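Local structure of uncharacterized protein (Peptoclostridium difficile 630, 4YCS) at residues Ile69-Ala74 / Phe92-Tyr97. The protein is of unknown function but, as a putative lipoprotein fragment related to PnrA-like substrate-binding proteins of ABC transporters, probably belongs to a solute-uptake system. Sequence-based numbering, arbitrary orientation.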
loop_
_atom_site.group_PDB
_atom_site.type_symbol
_atom_site.label_atom_id
_atom_site.label_comp_id
_atom_site.label_asym_id
_atom_site.label_seq_id
_atom_site.Cartn_x
_atom_site.Cartn_y
_atom_site.Cartn_z
ATOM N N ILE A 69 4.333 0.221 3.294
ATOM C CA ILE A 69 3.139 -0.612 3.340
ATOM C C ILE A 69 2.091 0.051 2.447
ATOM O O ILE A 69 1.717 1.229 2.667
ATOM C CB ILE A 69 2.588 -0.763 4.759
ATOM C CG1 ILE A 69 3.607 -1.482 5.628
ATOM C CG2 ILE A 69 1.264 -1.565 4.767
ATOM C CD1 ILE A 69 3.402 -1.337 7.115
ATOM N N ILE A 70 1.672 -0.654 1.413
ATOM C CA ILE A 70 0.720 -0.130 0.423
ATOM C C ILE A 70 -0.653 -0.829 0.554
ATOM O O ILE A 70 -0.766 -2.036 0.414
ATOM C CB ILE A 70 1.209 -0.317 -0.999
ATOM C CG1 ILE A 70 2.646 0.214 -1.156
ATOM C CG2 ILE A 70 0.219 0.413 -1.934
ATOM C CD1 ILE A 70 3.289 0.004 -2.502
ATOM N N ALA A 71 -1.683 -0.045 0.831
ATOM C CA ALA A 71 -3.053 -0.516 0.943
ATOM C C ALA A 71 -3.808 -0.154 -0.363
ATOM O O ALA A 71 -3.791 0.991 -0.798
ATOM C CB ALA A 71 -3.723 0.148 2.108
ATOM N N VAL A 72 -4.444 -1.147 -0.978
ATOM C CA VAL A 72 -5.127 -0.959 -2.246
ATOM C C VAL A 72 -6.656 -0.949 -2.082
ATOM O O VAL A 72 -7.305 -1.993 -1.940
ATOM C CB VAL A 72 -4.732 -2.060 -3.213
ATOM C CG1 VAL A 72 -5.333 -1.801 -4.592
ATOM C CG2 VAL A 72 -3.210 -2.146 -3.291
ATOM N N GLY A 73 -7.231 0.250 -2.120
ATOM C CA GLY A 73 -8.703 0.391 -2.092
ATOM C C GLY A 73 -9.185 1.315 -0.995
ATOM O O GLY A 73 -8.567 1.410 0.046
ATOM N N ALA A 74 -10.313 1.983 -1.252
ATOM C CA ALA A 74 -10.915 2.934 -0.326
ATOM C C ALA A 74 -11.401 2.262 0.957
ATOM O O ALA A 74 -11.509 2.923 1.984
ATOM C CB ALA A 74 -12.081 3.660 -0.998
ATOM N N PHE A 92 3.396 4.727 4.778
ATOM C CA PHE A 92 2.293 4.054 4.144
ATOM C C PHE A 92 1.845 4.761 2.851
ATOM O O PHE A 92 2.118 5.945 2.652
ATOM C CB PHE A 92 1.106 4.078 5.024
ATOM C CG PHE A 92 1.293 3.518 6.382
ATOM C CD1 PHE A 92 0.940 2.197 6.642
ATOM C CD2 PHE A 92 1.664 4.329 7.442
ATOM C CE1 PHE A 92 1.000 1.699 7.920
ATOM C CE2 PHE A 92 1.710 3.816 8.737
ATOM C CZ PHE A 92 1.375 2.493 8.961
ATOM N N ALA A 93 1.156 4.005 1.997
ATOM C CA ALA A 93 0.531 4.521 0.769
ATOM C C ALA A 93 -0.842 3.907 0.657
ATOM O O ALA A 93 -1.035 2.765 1.067
ATOM C CB ALA A 93 1.350 4.215 -0.467
ATOM N N ILE A 94 -1.812 4.676 0.153
ATOM C CA ILE A 94 -3.113 4.143 -0.115
ATOM C C ILE A 94 -3.510 4.467 -1.553
ATOM O O ILE A 94 -3.275 5.596 -2.015
ATOM C CB ILE A 94 -4.142 4.617 0.902
ATOM C CG1 ILE A 94 -5.442 3.844 0.699
ATOM C CG2 ILE A 94 -4.296 6.155 0.885
ATOM C CD1 ILE A 94 -6.462 4.050 1.819
ATOM N N ILE A 95 -4.022 3.455 -2.260
ATOM C CA ILE A 95 -4.458 3.596 -3.639
ATOM C C ILE A 95 -5.993 3.786 -3.726
ATOM O O ILE A 95 -6.762 2.993 -3.189
ATOM C CB ILE A 95 -4.023 2.426 -4.470
ATOM C CG1 ILE A 95 -2.489 2.365 -4.504
ATOM C CG2 ILE A 95 -4.576 2.536 -5.899
ATOM C CD1 ILE A 95 -1.984 1.026 -4.953
ATOM N N ASP A 96 -6.398 4.867 -4.408
ATOM C CA ASP A 96 -7.809 5.192 -4.714
ATOM C C ASP A 96 -8.528 5.838 -3.541
ATOM O O ASP A 96 -9.704 5.594 -3.304
ATOM C CB ASP A 96 -8.557 3.937 -5.208
ATOM C CG ASP A 96 -9.903 4.272 -5.931
ATOM O OD1 ASP A 96 -9.995 5.332 -6.613
ATOM O OD2 ASP A 96 -10.840 3.443 -5.810
ATOM N N TYR A 97 -7.814 6.677 -2.797
ATOM C CA TYR A 97 -8.413 7.418 -1.676
ATOM C C TYR A 97 -7.555 8.623 -1.273
ATOM O O TYR A 97 -6.319 8.534 -1.140
ATOM C CB TYR A 97 -8.670 6.508 -0.463
ATOM C CG TYR A 97 -9.418 7.223 0.623
ATOM C CD1 TYR A 97 -8.748 7.912 1.625
ATOM C CD2 TYR A 97 -10.807 7.247 0.624
ATOM C CE1 TYR A 97 -9.443 8.589 2.607
ATOM C CE2 TYR A 97 -11.511 7.918 1.607
ATOM C CZ TYR A 97 -10.825 8.589 2.579
ATOM O OH TYR A 97 -11.521 9.237 3.534
HETATM O O HOH W 1 -11.262 1.775 -3.762
#
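I95 packs against V72 and I70 where strands 68-72 and 91-95 run side by side as parallel neighbours, their segments' directions only 17° apart; I95, I69 and A74 lose the most surface here. The side chain of I95 reaches back along the sheet: with CG1 beside the backbone N (chi1 -63°) and the chain extended, its CD1 lies 3.8 Å from CG2 of V72 and equally near CG2 of I70. V72 runs alongside I95, whereas I70 meets it at a slant; A93 shares this face, which helix 22-38 covers at V72. On the other face I69 and F92 point the same way, CB of I69 standing 3.9 Å from ring atom CD1 of F92, and helix 54-62 packs against both.

Between the faces, backbone bonds set the spacing. A71 serves both ways, giving its N-H to O of A93 and taking N-H of I95 on its own O at 2.9 Å. The last bond, G73 N to I95 O at 3.0 Å, is the least straight of the four backbone bonds (136° at the hydrogen).

Beyond it both segments leave the sheet. CB of A74 rests 3.8 Å from O of D96 and also touches the Y97 ring, while a water bridges A74 N and D96 OD2, 2.7 Å from each. D96 OD1 binds a glycerol, probably from the crystallisation liquor.

As in other parallel alpha/beta folds, this is the strand pair of a right-handed beta-alpha-beta crossover, here through helix 77-84. Its chemistry changes along its length, from a buried, apolar interior to a hydrated carboxylate at the carboxyl ends, consistent with a polar pocket there.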